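Local coordinates for protein hdh assembly factor Kustc1130 (Kuenenia stuttgartiensis, PDB 6HIF) that probably acts as an assembly factor for hydrazine dehydrogenase (HDH), the multiheme enzyme of anammox metabolism, at residues Thr42-Lys50 / Thr57-Val65; Glu67-Ile75 / His86-Gly94. All coordinates share one frame; numbering follows the deposited sequence.

Contact 1 (Thr42-Lys50 / Thr57-Val65); sequences TPIVGAEIK and TTGNNGTCV
T58 sits at the middle of the contact, its side chain held between the I44-A47 turn and I49. CB lies near two carbonyl oxygens, those of I44 and A47. From it OG1 turns in between the backbone N and the carbonyl carbon (chi1 66°) and gives its proton to I44 O at 2.8 Å, tilted 25° from that carbonyl's plane. T58 OG1 also accepts two weak bonds, from G46 N at 3.0 Å and A47 N at 3.1 Å, so this buried hydroxyl is gripped from three backbone groups. CG2, the other branch, meets I49 CD1 at 3.6 Å, the two side chains crossing at about a right angle; I49 CD1 in turn touches C64 SG at 3.7 Å, the sulfur disulfide-bonded to C56. The T58 backbone adds a straight bond from its N to A47 O (2.8 Å, 171°) and accepts from G46 N. Farther along, P43 CB lies against N61 O, and V45 spreads its methyls over G59 O. A valine in place of T58 would probably leave I44 O without this donor and the N-H of A47 without its weak acceptor, so that only backbone bonds tie this position to the turn. The chemistry is thus divided within one residue: the oxygen of T58 binds the backbone of a turn, whereas its methyl joins the apolar interior beside the disulfide.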
ATOM      1  N   THR Y  42      15.769  36.459  75.070  1.00 49.14           N
ATOM      2  CA  THR Y  42      16.889  35.752  74.466  1.00 50.73           C
ATOM      3  C   THR Y  42      16.755  34.254  74.726  1.00 48.68           C
ATOM      4  O   THR Y  42      16.325  33.855  75.807  1.00 49.88           O
ATOM      5  CB  THR Y  42      18.242  36.329  74.909  1.00 50.52           C
ATOM      6  OG1 THR Y  42      18.210  36.517  76.322  1.00 51.53           O
ATOM      7  CG2 THR Y  42      18.578  37.640  74.232  1.00 52.32           C
ATOM      8  N   PRO Y  43      17.097  33.386  73.742  1.00 46.12           N
ATOM      9  CA  PRO Y  43      17.044  31.935  73.936  1.00 45.19           C
ATOM     10  C   PRO Y  43      18.089  31.437  74.932  1.00 45.45           C
ATOM     11  O   PRO Y  43      19.221  31.915  74.939  1.00 47.40           O
ATOM     12  CB  PRO Y  43      17.341  31.369  72.538  1.00 42.93           C
ATOM     13  CG  PRO Y  43      18.099  32.464  71.830  1.00 42.12           C
ATOM     14  CD  PRO Y  43      17.534  33.754  72.385  1.00 44.68           C
ATOM     15  N   ILE Y  44      17.688  30.472  75.772  1.00 44.54           N
ATOM     16  CA  ILE Y  44      18.589  29.864  76.741  1.00 42.19           C
ATOM     17  C   ILE Y  44      19.265  28.663  76.087  1.00 42.32           C
ATOM     18  O   ILE Y  44      18.589  27.742  75.633  1.00 41.62           O
ATOM     19  CB  ILE Y  44      17.848  29.472  78.036  1.00 39.84           C
ATOM     20  CG1 ILE Y  44      17.017  30.626  78.603  1.00 38.54           C
ATOM     21  CG2 ILE Y  44      18.829  28.935  79.065  1.00 40.26           C
ATOM     22  CD1 ILE Y  44      16.132  30.241  79.763  1.00 37.00           C
ATOM     23  N   VAL Y  45      20.603  28.693  76.055  1.00 43.83           N
ATOM     24  CA  VAL Y  45      21.400  27.629  75.467  1.00 46.51           C
ATOM     25  C   VAL Y  45      21.862  26.686  76.574  1.00 50.02           C
ATOM     26  O   VAL Y  45      22.412  27.128  77.584  1.00 52.96           O
ATOM     27  CB  VAL Y  45      22.599  28.191  74.677  1.00 47.49           C
ATOM     28  CG1 VAL Y  45      23.457  27.087  74.073  1.00 45.97           C
ATOM     29  CG2 VAL Y  45      22.160  29.186  73.607  1.00 49.92           C
ATOM     30  N   GLY Y  46      21.625  25.385  76.369  1.00 50.27           N
ATOM     31  CA  GLY Y  46      22.101  24.353  77.278  1.00 48.73           C
ATOM     32  C   GLY Y  46      21.134  24.092  78.431  1.00 48.13           C
ATOM     33  O   GLY Y  46      21.501  23.445  79.410  1.00 47.49           O
ATOM     34  N   ALA Y  47      19.905  24.605  78.307  1.00 49.64           N
ATOM     35  CA  ALA Y  47      18.841  24.281  79.245  1.00 54.64           C
ATOM     36  C   ALA Y  47      18.292  22.893  78.927  1.00 58.21           C
ATOM     37  O   ALA Y  47      18.260  22.487  77.766  1.00 60.86           O
ATOM     38  CB  ALA Y  47      17.750  25.323  79.184  1.00 52.42           C
ATOM     39  N   GLU Y  48      17.866  22.173  79.971  1.00 60.84           N
ATOM     40  CA  GLU Y  48      17.302  20.845  79.784  1.00 64.22           C
ATOM     41  C   GLU Y  48      15.788  20.898  79.970  1.00 58.42           C
ATOM     42  O   GLU Y  48      15.291  21.397  80.979  1.00 54.09           O
ATOM     43  CB  GLU Y  48      18.010  19.797  80.651  1.00 71.78           C
ATOM     44  CG  GLU Y  48      18.093  20.167  82.122  1.00 79.65           C
ATOM     45  CD  GLU Y  48      18.650  19.079  83.024  1.00 84.91           C
ATOM     46  OE1 GLU Y  48      19.686  19.328  83.676  1.00 86.81           O
ATOM     47  OE2 GLU Y  48      18.043  17.986  83.078  1.00 87.73           O
ATOM     48  N   ILE Y  49      15.074  20.378  78.965  1.00 55.19           N
ATOM     49  CA  ILE Y  49      13.623  20.341  78.964  1.00 56.57           C
ATOM     50  C   ILE Y  49      13.172  18.894  79.152  1.00 57.12           C
ATOM     51  O   ILE Y  49      13.570  18.008  78.396  1.00 56.99           O
ATOM     52  CB  ILE Y  49      13.055  20.967  77.671  1.00 58.48           C
ATOM     53  CG1 ILE Y  49      13.606  22.377  77.430  1.00 57.39           C
ATOM     54  CG2 ILE Y  49      11.532  20.948  77.687  1.00 58.08           C
ATOM     55  CD1 ILE Y  49      13.208  22.981  76.106  1.00 55.48           C
ATOM     56  N   LYS Y  50      12.345  18.680  80.180  1.00 59.12           N
ATOM     57  CA  LYS Y  50      11.738  17.388  80.456  1.00 62.10           C
ATOM     58  C   LYS Y  50      10.253  17.446  80.100  1.00 61.31           C
ATOM     59  O   LYS Y  50       9.508  18.256  80.652  1.00 59.61           O
ATOM     60  CB  LYS Y  50      11.903  17.027  81.936  1.00 66.03           C
ATOM     61  CG  LYS Y  50      13.048  16.084  82.277  1.00 68.89           C
ATOM     62  CD  LYS Y  50      13.111  15.760  83.756  1.00 73.46           C
ATOM     63  CE  LYS Y  50      13.645  14.371  84.037  1.00 78.18           C
ATOM     64  NZ  LYS Y  50      13.858  14.141  85.486  1.00 79.34           N
ATOM     65  N   THR Y  57      18.305  18.687  75.650  1.00 58.57           N
ATOM     66  CA  THR Y  57      19.150  19.804  76.036  1.00 57.98           C
ATOM     67  C   THR Y  57      19.243  20.784  74.865  1.00 55.06           C
ATOM     68  O   THR Y  57      19.688  20.419  73.776  1.00 53.03           O
ATOM     69  CB  THR Y  57      20.476  19.303  76.633  1.00 61.05           C
ATOM     70  OG1 THR Y  57      21.276  20.438  76.960  1.00 63.28           O
ATOM     71  CG2 THR Y  57      21.246  18.369  75.724  1.00 61.80           C
ATOM     72  N   THR Y  58      18.809  22.029  75.109  1.00 51.73           N
ATOM     73  CA  THR Y  58      18.583  23.017  74.063  1.00 49.96           C
ATOM     74  C   THR Y  58      19.898  23.442  73.416  1.00 50.48           C
ATOM     75  O   THR Y  58      20.913  23.593  74.093  1.00 51.50           O
ATOM     76  CB  THR Y  58      17.872  24.268  74.597  1.00 48.84           C
ATOM     77  OG1 THR Y  58      18.742  24.942  75.507  1.00 49.60           O
ATOM     78  CG2 THR Y  58      16.546  23.974  75.263  1.00 48.49           C
ATOM     79  N   GLY Y  59      19.845  23.651  72.095  1.00 51.29           N
ATOM     80  CA  GLY Y  59      20.936  24.243  71.339  1.00 49.09           C
ATOM     81  C   GLY Y  59      20.811  25.763  71.301  1.00 48.22           C
ATOM     82  O   GLY Y  59      20.365  26.375  72.268  1.00 47.06           O
ATOM     83  N   ASN Y  60      21.192  26.359  70.167  1.00 50.06           N
ATOM     84  CA  ASN Y  60      21.178  27.805  70.001  1.00 50.92           C
ATOM     85  C   ASN Y  60      19.742  28.322  69.906  1.00 51.40           C
ATOM     86  O   ASN Y  60      19.479  29.470  70.257  1.00 53.18           O
ATOM     87  CB  ASN Y  60      22.037  28.247  68.812  1.00 52.79           C
ATOM     88  CG  ASN Y  60      23.517  28.008  69.021  1.00 53.22           C
ATOM     89  OD1 ASN Y  60      23.954  27.697  70.128  1.00 50.94           O
ATOM     90  ND2 ASN Y  60      24.297  28.161  67.963  1.00 54.93           N
ATOM     91  N   ASN Y  61      18.826  27.465  69.430  1.00 50.53           N
ATOM     92  CA  ASN Y  61      17.410  27.772  69.307  1.00 49.33           C
ATOM     93  C   ASN Y  61      16.835  28.113  70.672  1.00 49.57           C
ATOM     94  O   ASN Y  61      15.992  28.995  70.790  1.00 52.94           O
ATOM     95  CB  ASN Y  61      16.587  26.544  68.918  1.00 49.70           C
ATOM     96  CG  ASN Y  61      16.843  26.040  67.519  1.00 53.92           C
ATOM     97  OD1 ASN Y  61      17.984  25.777  67.141  1.00 58.22           O
ATOM     98  ND2 ASN Y  61      15.776  25.879  66.754  1.00 54.95           N
ATOM     99  N   GLY Y  62      17.268  27.359  71.686  1.00 48.95           N
ATOM    100  CA  GLY Y  62      16.568  27.297  72.957  1.00 47.01           C
ATOM    101  C   GLY Y  62      15.243  26.553  72.815  1.00 47.80           C
ATOM    102  O   GLY Y  62      14.372  26.661  73.676  1.00 47.21           O
ATOM    103  N   THR Y  63      15.111  25.795  71.719  1.00 48.70           N
ATOM    104  CA  THR Y  63      13.866  25.126  71.379  1.00 48.26           C
ATOM    105  C   THR Y  63      14.108  23.630  71.210  1.00 47.10           C
ATOM    106  O   THR Y  63      15.044  23.219  70.528  1.00 50.54           O
ATOM    107  CB  THR Y  63      13.224  25.757  70.138  1.00 48.75           C
ATOM    108  OG1 THR Y  63      13.109  27.160  70.377  1.00 48.23           O
ATOM    109  CG2 THR Y  63      11.863  25.181  69.815  1.00 49.07           C
ATOM    110  N   CYS Y  64      13.243  22.836  71.850  1.00 45.21           N
ATOM    111  CA  CYS Y  64      13.216  21.392  71.697  1.00 46.75           C
ATOM    112  C   CYS Y  64      11.873  20.973  71.100  1.00 45.30           C
ATOM    113  O   CYS Y  64      10.825  21.494  71.479  1.00 44.36           O
ATOM    114  CB  CYS Y  64      13.394  20.708  73.048  1.00 51.09           C
ATOM    115  SG  CYS Y  64      15.060  20.841  73.747  1.00 50.73           S
ATOM    116  N   VAL Y  65      11.918  20.026  70.158  1.00 44.40           N
ATOM    117  CA  VAL Y  65      10.714  19.500  69.534  1.00 45.29           C
ATOM    118  C   VAL Y  65      10.516  18.061  70.012  1.00 45.37           C
ATOM    119  O   VAL Y  65      11.422  17.238  69.905  1.00 43.95           O
ATOM    120  CB  VAL Y  65      10.775  19.594  67.993  1.00 43.80           C
ATOM    121  CG1 VAL Y  65       9.441  19.254  67.344  1.00 41.64           C
ATOM    122  CG2 VAL Y  65      11.270  20.951  67.517  1.00 42.79           C
TER

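Contact 2 (Glu67-Ile75 / His86-Gly94); sequences ELRPGTYAI and HKEVSLEEG. With SO4 (sulfate ion), chain B; SO4 (sulfate ion), chain C.
A beta hairpin, strands 71-79 and 83-91, supplies this contact; its segments 71-75 and 86-91 run antiparallel, at 158°. G71, Y73 and I75 form hydrogen-bonded pairs with L91, V89 and K87, as in Y73 N to V89 O at 2.8 Å. On the face carrying T72, S90 and E88, the hydroxyls T72 OG1 and S90 OG share a hydrogen bond of 2.9 Å, while E88, its CG trans to the backbone N (chi1 -160°), extends across the threonine and sets OE2 near T72 CG2. The other face, with Y73, I75, V89 and L91, is largely apolar: I75 CD1 meets V89 CG2, and L68 CD1, from strand 63-68, meets L91 CD1, each pair at 3.8 Å. L68 CD1 also lies over the centre of the Y73 ring, whose OH bonds R69 O at 2.7 Å, pinning the tyrosine to the bend before its own strand. At the far end H86 N and ND1 bind one sulfate, probably from the crystallisation liquor, the backbone H86 N reaching its O2 at 2.8 Å, and H86 NE2 binds a second, consistent with a protonated ring. K87 NZ makes a salt bridge to an acidic side chain of another protein's chain. The apolar face packs inward on strands 31-39 (L33, V35), 48-51 (I49, V51) and 96-102 (L97, L101).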
ATOM      1  N   GLU Y  67       7.980  14.588  69.885  1.00 54.59           N
ATOM      2  CA  GLU Y  67       6.904  13.819  69.278  1.00 57.38           C
ATOM      3  C   GLU Y  67       6.343  12.865  70.332  1.00 55.41           C
ATOM      4  O   GLU Y  67       7.044  11.961  70.777  1.00 55.83           O
ATOM      5  CB  GLU Y  67       7.421  13.081  68.043  1.00 59.78           C
ATOM      6  CG  GLU Y  67       6.328  12.698  67.064  1.00 67.33           C
ATOM      7  CD  GLU Y  67       6.746  11.680  66.014  1.00 74.01           C
ATOM      8  OE1 GLU Y  67       7.193  10.576  66.396  1.00 75.73           O
ATOM      9  OE2 GLU Y  67       6.623  11.992  64.813  1.00 79.38           O
ATOM     10  N   LEU Y  68       5.086  13.093  70.734  1.00 53.95           N
ATOM     11  CA  LEU Y  68       4.508  12.419  71.887  1.00 55.18           C
ATOM     12  C   LEU Y  68       3.183  11.762  71.512  1.00 57.61           C
ATOM     13  O   LEU Y  68       2.447  12.277  70.674  1.00 58.94           O
ATOM     14  CB  LEU Y  68       4.277  13.450  72.994  1.00 54.07           C
ATOM     15  CG  LEU Y  68       5.501  14.238  73.452  1.00 55.11           C
ATOM     16  CD1 LEU Y  68       5.069  15.510  74.167  1.00 55.04           C
ATOM     17  CD2 LEU Y  68       6.400  13.396  74.346  1.00 54.67           C
ATOM     18  N   ARG Y  69       2.885  10.632  72.170  1.00 58.19           N
ATOM     19  CA  ARG Y  69       1.588   9.981  72.079  1.00 59.39           C
ATOM     20  C   ARG Y  69       0.564  10.810  72.851  1.00 56.15           C
ATOM     21  O   ARG Y  69       0.926  11.513  73.791  1.00 56.03           O
ATOM     22  CB  ARG Y  69       1.662   8.555  72.635  1.00 64.18           C
ATOM     23  CG  ARG Y  69       2.388   7.567  71.732  1.00 72.14           C
ATOM     24  CD  ARG Y  69       2.283   6.127  72.206  1.00 78.20           C
ATOM     25  NE  ARG Y  69       2.806   5.920  73.553  1.00 84.30           N
ATOM     26  CZ  ARG Y  69       4.074   5.639  73.848  1.00 87.86           C
ATOM     27  NH1 ARG Y  69       4.972   5.514  72.883  1.00 91.17           N
ATOM     28  NH2 ARG Y  69       4.441   5.487  75.108  1.00 86.70           N
ATOM     29  N   PRO Y  70      -0.738  10.771  72.482  1.00 54.22           N
ATOM     30  CA  PRO Y  70      -1.770  11.508  73.214  1.00 53.28           C
ATOM     31  C   PRO Y  70      -1.708  11.259  74.718  1.00 53.34           C
ATOM     32  O   PRO Y  70      -1.394  10.153  75.152  1.00 56.15           O
ATOM     33  CB  PRO Y  70      -3.075  10.929  72.647  1.00 53.60           C
ATOM     34  CG  PRO Y  70      -2.716  10.522  71.235  1.00 53.30           C
ATOM     35  CD  PRO Y  70      -1.285  10.036  71.328  1.00 54.45           C
ATOM     36  N   GLY Y  71      -2.000  12.305  75.499  1.00 53.12           N
ATOM     37  CA  GLY Y  71      -2.017  12.218  76.951  1.00 53.37           C
ATOM     38  C   GLY Y  71      -1.641  13.542  77.607  1.00 53.05           C
ATOM     39  O   GLY Y  71      -1.322  14.508  76.920  1.00 53.65           O
ATOM     40  N   THR Y  72      -1.687  13.571  78.943  1.00 53.21           N
ATOM     41  CA  THR Y  72      -1.314  14.741  79.722  1.00 52.66           C
ATOM     42  C   THR Y  72       0.146  14.614  80.155  1.00 53.29           C
ATOM     43  O   THR Y  72       0.569  13.560  80.621  1.00 57.30           O
ATOM     44  CB  THR Y  72      -2.278  14.942  80.898  1.00 52.04           C
ATOM     45  OG1 THR Y  72      -3.601  14.975  80.361  1.00 50.38           O
ATOM     46  CG2 THR Y  72      -2.013  16.211  81.679  1.00 52.36           C
ATOM     47  N   TYR Y  73       0.906  15.702  79.988  1.00 53.21           N
ATOM     48  CA  TYR Y  73       2.336  15.716  80.248  1.00 53.57           C
ATOM     49  C   TYR Y  73       2.688  16.913  81.126  1.00 56.31           C
ATOM     50  O   TYR Y  73       1.951  17.897  81.167  1.00 60.46           O
ATOM     51  CB  TYR Y  73       3.119  15.802  78.936  1.00 52.52           C
ATOM     52  CG  TYR Y  73       3.040  14.580  78.058  1.00 53.81           C
ATOM     53  CD1 TYR Y  73       1.990  14.396  77.170  1.00 54.12           C
ATOM     54  CD2 TYR Y  73       4.026  13.607  78.107  1.00 55.00           C
ATOM     55  CE1 TYR Y  73       1.916  13.271  76.362  1.00 54.15           C
ATOM     56  CE2 TYR Y  73       3.970  12.481  77.300  1.00 54.60           C
ATOM     57  CZ  TYR Y  73       2.912  12.312  76.425  1.00 53.32           C
ATOM     58  OH  TYR Y  73       2.854  11.205  75.629  1.00 51.61           O
ATOM     59  N   ALA Y  74       3.828  16.812  81.819  1.00 56.61           N
ATOM     60  CA  ALA Y  74       4.381  17.919  82.582  1.00 55.19           C
ATOM     61  C   ALA Y  74       5.683  18.387  81.930  1.00 56.00           C
ATOM     62  O   ALA Y  74       6.644  17.624  81.820  1.00 54.41           O
ATOM     63  CB  ALA Y  74       4.579  17.509  84.021  1.00 52.22           C
ATOM     64  N   ILE Y  75       5.686  19.645  81.470  1.00 56.07           N
ATOM     65  CA  ILE Y  75       6.871  20.265  80.900  1.00 56.83           C
ATOM     66  C   ILE Y  75       7.629  20.953  82.032  1.00 58.79           C
ATOM     67  O   ILE Y  75       7.037  21.691  82.820  1.00 58.97           O
ATOM     68  CB  ILE Y  75       6.509  21.258  79.774  1.00 56.16           C
ATOM     69  CG1 ILE Y  75       5.576  20.637  78.731  1.00 56.53           C
ATOM     70  CG2 ILE Y  75       7.760  21.835  79.127  1.00 55.86           C
ATOM     71  CD1 ILE Y  75       4.855  21.654  77.874  1.00 56.98           C
ATOM     72  N   HIS Y  86       7.595  25.560  84.750  1.00 64.92           N
ATOM     73  CA  HIS Y  86       6.742  24.383  84.676  1.00 64.29           C
ATOM     74  C   HIS Y  86       5.432  24.718  83.970  1.00 61.56           C
ATOM     75  O   HIS Y  86       4.886  25.804  84.147  1.00 60.86           O
ATOM     76  CB  HIS Y  86       6.484  23.810  86.079  1.00 65.69           C
ATOM     77  CG  HIS Y  86       7.725  23.427  86.811  1.00 66.12           C
ATOM     78  ND1 HIS Y  86       8.337  24.269  87.719  1.00 68.19           N
ATOM     79  CD2 HIS Y  86       8.476  22.306  86.771  1.00 66.19           C
ATOM     80  CE1 HIS Y  86       9.410  23.683  88.210  1.00 68.73           C
ATOM     81  NE2 HIS Y  86       9.517  22.476  87.643  1.00 67.79           N
ATOM     82  N   LYS Y  87       4.941  23.764  83.170  1.00 61.11           N
ATOM     83  CA  LYS Y  87       3.634  23.865  82.538  1.00 62.05           C
ATOM     84  C   LYS Y  87       3.097  22.465  82.246  1.00 61.59           C
ATOM     85  O   LYS Y  87       3.816  21.609  81.730  1.00 59.77           O
ATOM     86  CB  LYS Y  87       3.693  24.709  81.261  1.00 62.94           C
ATOM     87  CG  LYS Y  87       2.374  25.360  80.872  1.00 65.43           C
ATOM     88  CD  LYS Y  87       2.310  25.797  79.431  1.00 68.56           C
ATOM     89  CE  LYS Y  87       0.962  26.384  79.068  1.00 70.96           C
ATOM     90  NZ  LYS Y  87       0.779  26.460  77.599  1.00 75.13           N
ATOM     91  N   GLU Y  88       1.821  22.248  82.587  1.00 62.05           N
ATOM     92  CA  GLU Y  88       1.148  20.988  82.319  1.00 62.88           C
ATOM     93  C   GLU Y  88       0.292  21.145  81.067  1.00 60.94           C
ATOM     94  O   GLU Y  88      -0.417  22.139  80.916  1.00 63.74           O
ATOM     95  CB  GLU Y  88       0.305  20.568  83.524  1.00 67.92           C
ATOM     96  CG  GLU Y  88      -0.027  19.087  83.541  1.00 73.79           C
ATOM     97  CD  GLU Y  88      -0.968  18.681  84.660  1.00 82.45           C
ATOM     98  OE1 GLU Y  88      -0.667  18.999  85.834  1.00 86.39           O
ATOM     99  OE2 GLU Y  88      -2.009  18.060  84.355  1.00 84.82           O
ATOM    100  N   VAL Y  89       0.371  20.152  80.177  1.00 58.27           N
ATOM    101  CA  VAL Y  89      -0.234  20.241  78.857  1.00 57.53           C
ATOM    102  C   VAL Y  89      -0.933  18.921  78.538  1.00 55.82           C
ATOM    103  O   VAL Y  89      -0.346  17.855  78.714  1.00 55.53           O
ATOM    104  CB  VAL Y  89       0.824  20.619  77.799  1.00 58.08           C
ATOM    105  CG1 VAL Y  89       0.455  20.157  76.398  1.00 58.43           C
ATOM    106  CG2 VAL Y  89       1.118  22.112  77.809  1.00 58.55           C
ATOM    107  N   SER Y  90      -2.190  19.015  78.078  1.00 53.77           N
ATOM    108  CA  SER Y  90      -2.962  17.869  77.616  1.00 51.27           C
ATOM    109  C   SER Y  90      -2.993  17.843  76.089  1.00 49.16           C
ATOM    110  O   SER Y  90      -3.543  18.742  75.462  1.00 48.87           O
ATOM    111  CB  SER Y  90      -4.357  17.890  78.182  1.00 51.92           C
ATOM    112  OG  SER Y  90      -4.347  17.626  79.577  1.00 55.25           O
ATOM    113  N   LEU Y  91      -2.404  16.797  75.502  1.00 48.50           N
ATOM    114  CA  LEU Y  91      -2.278  16.689  74.058  1.00 48.13           C
ATOM    115  C   LEU Y  91      -3.207  15.598  73.537  1.00 50.60           C
ATOM    116  O   LEU Y  91      -3.250  14.496  74.077  1.00 51.56           O
ATOM    117  CB  LEU Y  91      -0.821  16.377  73.702  1.00 46.09           C
ATOM    118  CG  LEU Y  91       0.176  17.508  73.942  1.00 45.10           C
ATOM    119  CD1 LEU Y  91       1.605  17.012  73.767  1.00 44.85           C
ATOM    120  CD2 LEU Y  91      -0.103  18.684  73.020  1.00 43.99           C
ATOM    121  N   GLU Y  92      -3.943  15.933  72.473  1.00 54.52           N
ATOM    122  CA  GLU Y  92      -4.821  15.004  71.781  1.00 56.49           C
ATOM    123  C   GLU Y  92      -4.059  14.393  70.609  1.00 55.76           C
ATOM    124  O   GLU Y  92      -2.870  14.645  70.437  1.00 57.42           O
ATOM    125  CB  GLU Y  92      -6.065  15.738  71.274  1.00 61.15           C
ATOM    126  CG  GLU Y  92      -6.911  16.350  72.375  1.00 65.82           C
ATOM    127  CD  GLU Y  92      -7.680  15.330  73.196  1.00 71.51           C
ATOM    128  OE1 GLU Y  92      -7.432  15.249  74.413  1.00 73.45           O
ATOM    129  OE2 GLU Y  92      -8.522  14.617  72.614  1.00 78.65           O
ATOM    130  N   GLU Y  93      -4.765  13.601  69.797  1.00 55.56           N
ATOM    131  CA  GLU Y  93      -4.179  12.966  68.629  1.00 54.04           C
ATOM    132  C   GLU Y  93      -3.913  14.022  67.560  1.00 52.92           C
ATOM    133  O   GLU Y  93      -4.798  14.803  67.218  1.00 52.61           O
ATOM    134  CB  GLU Y  93      -5.117  11.878  68.106  1.00 56.70           C
ATOM    135  CG  GLU Y  93      -4.578  11.149  66.888  1.00 58.29           C
ATOM    136  CD  GLU Y  93      -5.553  10.200  66.211  1.00 60.02           C
ATOM    137  OE1 GLU Y  93      -5.208   9.687  65.129  1.00 61.50           O
ATOM    138  OE2 GLU Y  93      -6.656   9.976  66.764  1.00 59.27           O
ATOM    139  N   GLY Y  94      -2.673  14.034  67.058  1.00 54.08           N
ATOM    140  CA  GLY Y  94      -2.267  14.876  65.943  1.00 52.99           C
ATOM    141  C   GLY Y  94      -2.302  16.368  66.269  1.00 51.49           C
ATOM    142  O   GLY Y  94      -2.541  17.184  65.384  1.00 54.82           O
TER
HETATM  143  S   SO4 B 202       6.835  27.547  87.558  1.00132.95           S
HETATM  144  O1  SO4 B 202       6.406  28.741  88.323  1.00130.86           O
HETATM  145  O2  SO4 B 202       6.505  27.723  86.126  1.00132.47           O
HETATM  146  O3  SO4 B 202       8.297  27.359  87.696  1.00130.35           O
HETATM  147  O4  SO4 B 202       6.123  26.364  88.090  1.00136.11           O
HETATM  148  S   SO4 C 201      11.446  18.474  87.606  1.00137.39           S
HETATM  149  O1  SO4 C 201      12.063  18.030  86.335  1.00137.31           O
HETATM  150  O2  SO4 C 201      10.792  19.786  87.423  1.00136.27           O
HETATM  151  O3  SO4 C 201      10.431  17.482  88.030  1.00136.71           O
HETATM  152  O4  SO4 C 201      12.496  18.599  88.643  1.00141.09           O

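Overall arrangement
Contact 1 closes along the chain before contact 2 opens, and their centres lie 18 Å apart, on opposite sides of the middle of this all-beta chain. Both draw on strand 63-68, which pairs with strand 31-39 in one sheet, and both reach the second, antiparallel sheet, where strands 48-51 and 71-79 are neighbours. There they touch directly, I49 CG2 packing on I75 CG2 at 4.1 Å. Contact 1 thus joins the turns at one end of what looks like a beta sandwich, and contact 2 the hairpin that ends in edge strand 83-91 at the other. Each also meets chains of other proteins, and the side chain of N61 is about 9 Å from a bound heme c, consistent with a role in assembling with other proteins.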